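Local coordinates for probable protein phosphatase 2C 50 (Oryza sativa subsp. japonica, PDB 5ZCG), which probably removes phosphate from serine and threonine residues of proteins as a magnesium-dependent phosphatase of the PP2C family, at residues Pro24-Val29 and Val78-Ala83; Lys109-Val114 and Ser144-Ala149. The protein carries 5 engineered substitutions. All blocks are in the same frame, centred on the assembly; numbering follows the deposited sequence.

Contact 1 of 2, residues Pro24-Val29 and Val78-Ala83; sequences PRFADV and VVLSAA. Engineered in segment 78-83: Ala82 (natural residue Glu), Ala83 (natural residue Glu).
Ser81, on helix 67-91, reaches across to the edge strand and grips the backbone carbonyl of Phe26. Its CB lies 3.8 Å from the methyl CB of Ala27 and 4.0 Å from CD2 of the Phe26 ring. One atom further out, OG donates a hydrogen bond of 2.7 Å to Phe26 O, bent at the acceptor (C=O...OG 142°) and tilted 17° from the carbonyl plane. With OG anti to the backbone N (chi1 -167°), the hydroxyl also comes within 3.2 Å of Ala27 CB. That same methyl sits over the centre of the Phe26 ring, covering one face. The ring's far end goes to Leu80, whose CD2 lies 3.7 Å from Phe26 CZ; the leucine slants across the ring's end. A water accepting a weak bond from Asp28 N donates to Ser81 O (2.9 Å), adding a second polar link. Leu56 of the paired strand 53-63, Leu150 of strand 143-151 and Leu84 also touch the ring. Opposite Ala54 the chain fits in two residues, Phe26 and Ala27, a classic beta bulge in strand 18-28, here packed under a helix of the alpha-beta-beta-alpha sandwich of PP2C phosphatases.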
ATOM      1  N   PRO A  24      14.046 -16.134  11.526  1.00 34.32           N
ATOM      2  CA  PRO A  24      14.032 -17.033  12.685  1.00 33.95           C
ATOM      3  C   PRO A  24      14.581 -16.344  13.924  1.00 35.56           C
ATOM      4  O   PRO A  24      15.477 -15.500  13.847  1.00 36.51           O
ATOM      5  CB  PRO A  24      14.943 -18.189  12.250  1.00 35.13           C
ATOM      6  CG  PRO A  24      14.959 -18.121  10.742  1.00 36.60           C
ATOM      7  CD  PRO A  24      14.844 -16.667  10.409  1.00 33.09           C
ATOM      8  N   ARG A  25      14.032 -16.737  15.077  1.00 36.74           N
ATOM      9  CA  ARG A  25      14.481 -16.265  16.390  1.00 36.67           C
ATOM     10  C   ARG A  25      14.667 -14.749  16.422  1.00 33.31           C
ATOM     11  O   ARG A  25      15.648 -14.232  16.961  1.00 31.81           O
ATOM     12  CB  ARG A  25      15.769 -16.980  16.804  1.00 42.54           C
ATOM     13  CG  ARG A  25      15.627 -18.491  16.911  1.00 49.19           C
ATOM     14  CD  ARG A  25      16.986 -19.186  16.941  1.00 55.48           C
ATOM     15  NE  ARG A  25      17.746 -18.966  15.711  1.00 62.36           N
ATOM     16  CZ  ARG A  25      17.675 -19.743  14.632  1.00 66.04           C
ATOM     17  NH1 ARG A  25      16.875 -20.804  14.615  1.00 66.91           N
ATOM     18  NH2 ARG A  25      18.408 -19.459  13.564  1.00 65.18           N
ATOM     19  N   PHE A  26      13.706 -14.027  15.838  1.00 30.50           N
ATOM     20  CA  PHE A  26      13.821 -12.578  15.737  1.00 30.38           C
ATOM     21  C   PHE A  26      13.618 -11.891  17.079  1.00 33.21           C
ATOM     22  O   PHE A  26      14.047 -10.744  17.249  1.00 31.85           O
ATOM     23  CB  PHE A  26      12.816 -12.037  14.707  1.00 31.65           C
ATOM     24  CG  PHE A  26      11.472 -11.689  15.291  1.00 29.85           C
ATOM     25  CD1 PHE A  26      10.570 -12.688  15.630  1.00 27.09           C
ATOM     26  CD2 PHE A  26      11.114 -10.363  15.511  1.00 31.88           C
ATOM     27  CE1 PHE A  26       9.334 -12.377  16.177  1.00 27.00           C
ATOM     28  CE2 PHE A  26       9.878 -10.039  16.057  1.00 27.39           C
ATOM     29  CZ  PHE A  26       8.988 -11.048  16.394  1.00 28.38           C
ATOM     30  N   ALA A  27      12.977 -12.563  18.031  1.00 32.58           N
ATOM     31  CA  ALA A  27      12.660 -11.956  19.314  1.00 31.97           C
ATOM     32  C   ALA A  27      12.282 -13.053  20.295  1.00 33.76           C
ATOM     33  O   ALA A  27      12.097 -14.217  19.926  1.00 31.82           O
ATOM     34  CB  ALA A  27      11.520 -10.934  19.192  1.00 28.13           C
ATOM     35  N   ASP A  28      12.165 -12.653  21.554  1.00 29.16           N
ATOM     36  CA  ASP A  28      11.578 -13.472  22.603  1.00 36.16           C
ATOM     37  C   ASP A  28      10.179 -12.941  22.871  1.00 36.50           C
ATOM     38  O   ASP A  28       9.982 -11.725  22.960  1.00 40.27           O
ATOM     39  CB  ASP A  28      12.417 -13.431  23.881  1.00 43.87           C
ATOM     40  CG  ASP A  28      13.641 -14.329  23.814  1.00 50.87           C
ATOM     41  OD1 ASP A  28      13.711 -15.186  22.907  1.00 52.63           O
ATOM     42  OD2 ASP A  28      14.528 -14.186  24.683  1.00 53.79           O
ATOM     43  N   VAL A  29       9.200 -13.834  22.924  1.00 34.89           N
ATOM     44  CA  VAL A  29       7.838 -13.405  23.224  1.00 35.51           C
ATOM     45  C   VAL A  29       7.692 -13.334  24.739  1.00 35.47           C
ATOM     46  O   VAL A  29       7.988 -14.319  25.429  1.00 37.16           O
ATOM     47  CB  VAL A  29       6.802 -14.355  22.605  1.00 39.30           C
ATOM     48  CG1 VAL A  29       5.443 -14.187  23.275  1.00 36.14           C
ATOM     49  CG2 VAL A  29       6.700 -14.102  21.117  1.00 44.39           C
ATOM     50  N   VAL A  78      12.603  -5.604  13.187  1.00 29.11           N
ATOM     51  CA  VAL A  78      13.487  -4.940  14.143  1.00 31.37           C
ATOM     52  C   VAL A  78      12.673  -4.118  15.138  1.00 33.67           C
ATOM     53  O   VAL A  78      12.871  -4.205  16.363  1.00 36.07           O
ATOM     54  CB  VAL A  78      14.500  -4.051  13.397  1.00 33.46           C
ATOM     55  CG1 VAL A  78      15.424  -3.323  14.390  1.00 31.07           C
ATOM     56  CG2 VAL A  78      15.298  -4.863  12.382  1.00 34.42           C
ATOM     57  N   VAL A  79      11.725  -3.326  14.623  1.00 28.77           N
ATOM     58  CA  VAL A  79      10.885  -2.510  15.493  1.00 27.24           C
ATOM     59  C   VAL A  79      10.048  -3.397  16.404  1.00 29.74           C
ATOM     60  O   VAL A  79       9.903  -3.121  17.602  1.00 27.43           O
ATOM     61  CB  VAL A  79      10.010  -1.552  14.660  1.00 25.76           C
ATOM     62  CG1 VAL A  79       9.002  -0.831  15.546  1.00 27.12           C
ATOM     63  CG2 VAL A  79      10.884  -0.542  13.933  1.00 25.11           C
ATOM     64  N   LEU A  80       9.510  -4.497  15.864  1.00 27.55           N
ATOM     65  CA  LEU A  80       8.701  -5.396  16.676  1.00 27.18           C
ATOM     66  C   LEU A  80       9.539  -6.076  17.752  1.00 28.80           C
ATOM     67  O   LEU A  80       9.076  -6.236  18.887  1.00 29.96           O
ATOM     68  CB  LEU A  80       8.021  -6.438  15.801  1.00 27.18           C
ATOM     69  CG  LEU A  80       7.054  -7.353  16.555  1.00 25.36           C
ATOM     70  CD1 LEU A  80       5.930  -6.543  17.169  1.00 26.04           C
ATOM     71  CD2 LEU A  80       6.495  -8.407  15.630  1.00 25.29           C
ATOM     72  N   SER A  81      10.771  -6.489  17.423  1.00 24.84           N
ATOM     73  CA  SER A  81      11.612  -7.133  18.426  1.00 31.16           C
ATOM     74  C   SER A  81      11.916  -6.179  19.573  1.00 29.61           C
ATOM     75  O   SER A  81      11.788  -6.543  20.751  1.00 32.14           O
ATOM     76  CB  SER A  81      12.906  -7.629  17.787  1.00 31.01           C
ATOM     77  OG  SER A  81      13.582  -8.509  18.664  1.00 33.63           O
ATOM     78  N   ALA A  82      12.303  -4.940  19.243  1.00 31.17           N
ATOM     79  CA  ALA A  82      12.580  -3.952  20.286  1.00 32.45           C
ATOM     80  C   ALA A  82      11.337  -3.658  21.119  1.00 33.80           C
ATOM     81  O   ALA A  82      11.417  -3.542  22.352  1.00 34.43           O
ATOM     82  CB  ALA A  82      13.122  -2.666  19.662  1.00 31.60           C
ATOM     83  N   ALA A  83      10.177  -3.531  20.469  1.00 32.28           N
ATOM     84  CA  ALA A  83       8.944  -3.244  21.197  1.00 31.42           C
ATOM     85  C   ALA A  83       8.561  -4.398  22.113  1.00 35.04           C
ATOM     86  O   ALA A  83       8.074  -4.175  23.227  1.00 35.86           O
ATOM     87  CB  ALA A  83       7.808  -2.936  20.217  1.00 27.73           C
TER
HETATM   88  O   HOH W   1      12.590  -9.207  21.709  1.00 38.26           O

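Contact 2 of 2, residues Lys109-Val114 and Ser144-Ala149; sequences KCFQRV and STAVVA
Phe111 points from helix 99-118 at strand 143-151, and the far end of its ring meets two residues of that strand, Ala146 and Val148, whose side chains face the helix. Val148 extends up from the strand as the phenyl comes down from the helix. CE2 comes to 3.7 Å from Ala146 CB, and the neighbouring CZ is 4.0 Å from the same methyl. CZ also touches Val148 CG1, at 4.1 Å, so this one corner of the ring bridges the two residues. Both of these carbons lie obliquely to the ring, whereas Ala146 O is in its plane, at the edge, 3.8 Å from CE2. Phe111 CG is anti to its own carbonyl carbon (chi1 -84°), which carries the ring away from the helix and down onto the sheet. This is helix-on-sheet packing in the PP2C sandwich, where helices cover the outer face of each of two central beta sheets. Ala159 and Cys161, on strand 155-161, also touch the ring, while Phe60 of strand 53-63 touches both Ala146 and Val148. An alanine in place of Phe111 would lack the ring and is likely to leave Ala146 and Val148 without the apolar contact they make with residues 109-114. Val147, between them, points away from the helix. So does Thr145, whose OG1 is hydrogen-bonded to the backbone N of the magnesium ligand Asp61.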
ATOM      1  N   LYS A 109       1.445  -0.069  17.686  1.00 25.77           N
ATOM      2  CA  LYS A 109       2.548   0.868  17.860  1.00 26.48           C
ATOM      3  C   LYS A 109       3.709   0.546  16.929  1.00 25.46           C
ATOM      4  O   LYS A 109       4.345   1.459  16.395  1.00 23.88           O
ATOM      5  CB  LYS A 109       3.016   0.863  19.319  1.00 34.44           C
ATOM      6  CG  LYS A 109       2.344   1.907  20.211  1.00 43.80           C
ATOM      7  CD  LYS A 109       0.828   1.759  20.205  1.00 53.01           C
ATOM      8  CE  LYS A 109       0.125   3.067  20.533  1.00 59.14           C
ATOM      9  NZ  LYS A 109      -1.288   3.059  20.054  1.00 61.81           N
ATOM     10  N   CYS A 110       4.002  -0.741  16.712  1.00 30.06           N
ATOM     11  CA  CYS A 110       5.072  -1.094  15.782  1.00 32.04           C
ATOM     12  C   CYS A 110       4.739  -0.641  14.362  1.00 26.38           C
ATOM     13  O   CYS A 110       5.563  -0.003  13.687  1.00 27.21           O
ATOM     14  CB  CYS A 110       5.323  -2.601  15.829  1.00 37.79           C
ATOM     15  SG  CYS A 110       6.187  -3.267  14.381  1.00 37.66           S
ATOM     16  N   PHE A 111       3.524  -0.953  13.894  1.00 25.47           N
ATOM     17  CA  PHE A 111       3.129  -0.558  12.543  1.00 30.34           C
ATOM     18  C   PHE A 111       3.096   0.962  12.404  1.00 33.20           C
ATOM     19  O   PHE A 111       3.521   1.512  11.377  1.00 28.29           O
ATOM     20  CB  PHE A 111       1.769  -1.164  12.191  1.00 26.96           C
ATOM     21  CG  PHE A 111       1.842  -2.583  11.666  1.00 29.32           C
ATOM     22  CD1 PHE A 111       2.719  -3.504  12.220  1.00 30.56           C
ATOM     23  CD2 PHE A 111       1.024  -2.991  10.623  1.00 27.93           C
ATOM     24  CE1 PHE A 111       2.784  -4.807  11.739  1.00 31.40           C
ATOM     25  CE2 PHE A 111       1.081  -4.294  10.137  1.00 29.73           C
ATOM     26  CZ  PHE A 111       1.962  -5.202  10.695  1.00 27.31           C
ATOM     27  N   GLN A 112       2.600   1.657  13.435  1.00 31.19           N
ATOM     28  CA  GLN A 112       2.556   3.114  13.402  1.00 31.27           C
ATOM     29  C   GLN A 112       3.954   3.706  13.383  1.00 29.31           C
ATOM     30  O   GLN A 112       4.192   4.726  12.729  1.00 29.30           O
ATOM     31  CB  GLN A 112       1.769   3.639  14.605  1.00 36.71           C
ATOM     32  CG  GLN A 112       1.602   5.153  14.641  1.00 41.86           C
ATOM     33  CD  GLN A 112       0.779   5.674  13.476  1.00 47.04           C
ATOM     34  OE1 GLN A 112      -0.422   5.415  13.385  1.00 47.76           O
ATOM     35  NE2 GLN A 112       1.424   6.413  12.577  1.00 48.03           N
ATOM     36  N   ARG A 113       4.893   3.090  14.103  1.00 32.40           N
ATOM     37  CA  ARG A 113       6.261   3.592  14.124  1.00 32.31           C
ATOM     38  C   ARG A 113       6.924   3.423  12.768  1.00 30.04           C
ATOM     39  O   ARG A 113       7.612   4.331  12.284  1.00 29.42           O
ATOM     40  CB  ARG A 113       7.064   2.879  15.213  1.00 35.68           C
ATOM     41  CG  ARG A 113       8.572   3.067  15.109  1.00 43.26           C
ATOM     42  CD  ARG A 113       9.013   4.410  15.674  1.00 51.28           C
ATOM     43  NE  ARG A 113       8.294   4.759  16.899  1.00 58.03           N
ATOM     44  CZ  ARG A 113       8.570   4.257  18.099  1.00 63.29           C
ATOM     45  NH1 ARG A 113       9.554   3.380  18.247  1.00 63.99           N
ATOM     46  NH2 ARG A 113       7.860   4.632  19.155  1.00 65.92           N
ATOM     47  N   VAL A 114       6.723   2.268  12.131  1.00 31.94           N
ATOM     48  CA  VAL A 114       7.254   2.093  10.781  1.00 28.21           C
ATOM     49  C   VAL A 114       6.616   3.098   9.824  1.00 26.89           C
ATOM     50  O   VAL A 114       7.305   3.706   8.993  1.00 26.99           O
ATOM     51  CB  VAL A 114       7.057   0.642  10.306  1.00 29.96           C
ATOM     52  CG1 VAL A 114       7.373   0.521   8.819  1.00 27.65           C
ATOM     53  CG2 VAL A 114       7.940  -0.293  11.117  1.00 28.21           C
ATOM     54  N   SER A 144       2.451   0.184   1.076  1.00 27.07           N
ATOM     55  CA  SER A 144       2.583  -1.262   1.071  1.00 27.38           C
ATOM     56  C   SER A 144       1.571  -1.865   2.031  1.00 27.63           C
ATOM     57  O   SER A 144       1.179  -1.236   3.017  1.00 26.73           O
ATOM     58  CB  SER A 144       4.000  -1.696   1.460  1.00 26.94           C
ATOM     59  OG  SER A 144       4.068  -3.103   1.615  1.00 27.45           O
ATOM     60  N   THR A 145       1.130  -3.078   1.710  1.00 24.73           N
ATOM     61  CA  THR A 145       0.460  -3.885   2.709  1.00 21.86           C
ATOM     62  C   THR A 145       1.495  -4.464   3.659  1.00 24.40           C
ATOM     63  O   THR A 145       2.705  -4.392   3.424  1.00 25.41           O
ATOM     64  CB  THR A 145      -0.331  -5.022   2.072  1.00 25.10           C
ATOM     65  OG1 THR A 145       0.566  -6.093   1.727  1.00 28.26           O
ATOM     66  CG2 THR A 145      -1.027  -4.539   0.822  1.00 22.55           C
ATOM     67  N   ALA A 146       1.006  -5.047   4.746  1.00 22.72           N
ATOM     68  CA  ALA A 146       1.870  -5.716   5.708  1.00 26.25           C
ATOM     69  C   ALA A 146       1.033  -6.796   6.368  1.00 26.49           C
ATOM     70  O   ALA A 146       0.128  -6.484   7.145  1.00 29.32           O
ATOM     71  CB  ALA A 146       2.425  -4.733   6.742  1.00 19.81           C
ATOM     72  N   VAL A 147       1.309  -8.055   6.055  1.00 25.30           N
ATOM     73  CA  VAL A 147       0.703  -9.164   6.776  1.00 27.32           C
ATOM     74  C   VAL A 147       1.844  -9.934   7.422  1.00 29.23           C
ATOM     75  O   VAL A 147       2.757 -10.405   6.730  1.00 32.26           O
ATOM     76  CB  VAL A 147      -0.172 -10.054   5.867  1.00 32.03           C
ATOM     77  CG1 VAL A 147       0.606 -10.607   4.678  1.00 26.49           C
ATOM     78  CG2 VAL A 147      -0.820 -11.175   6.671  1.00 35.01           C
ATOM     79  N   VAL A 148       1.843  -9.991   8.751  1.00 28.70           N
ATOM     80  CA  VAL A 148       2.937 -10.623   9.470  1.00 27.67           C
ATOM     81  C   VAL A 148       2.375 -11.663  10.427  1.00 27.01           C
ATOM     82  O   VAL A 148       1.270 -11.527  10.962  1.00 28.19           O
ATOM     83  CB  VAL A 148       3.827  -9.598  10.221  1.00 28.65           C
ATOM     84  CG1 VAL A 148       4.153  -8.398   9.322  1.00 24.92           C
ATOM     85  CG2 VAL A 148       3.181  -9.151  11.519  1.00 33.52           C
ATOM     86  N   ALA A 149       3.157 -12.717  10.616  1.00 26.59           N
ATOM     87  CA  ALA A 149       2.838 -13.817  11.509  1.00 32.87           C
ATOM     88  C   ALA A 149       4.045 -14.061  12.399  1.00 30.79           C
ATOM     89  O   ALA A 149       5.131 -14.399  11.913  1.00 31.00           O
ATOM     90  CB  ALA A 149       2.475 -15.080  10.728  1.00 35.95           C
TER

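Overall arrangement
Both segments of contact 1 come before those of contact 2 in the chain, and the centres of the two contacts lie 13 Å apart. Helices 67-91 and 99-118 follow one another and pack on the same antiparallel sheet: contact 1 reaches its strand 18-28, contact 2 its strand 143-151, with strand 53-63 paired between them. The two helices also touch directly, Cys110 SG lying 3.8 Å from Leu80 N and Val79 packing on Arg113 and Val114. Contact 1 is partly buried, whereas contact 2 is fully buried and closer to the chain's centre. Strand 53-63 carries Asp61 and Gly62 of the magnesium sites near its end, so the helix layer covers a sheet that carries metal ligands.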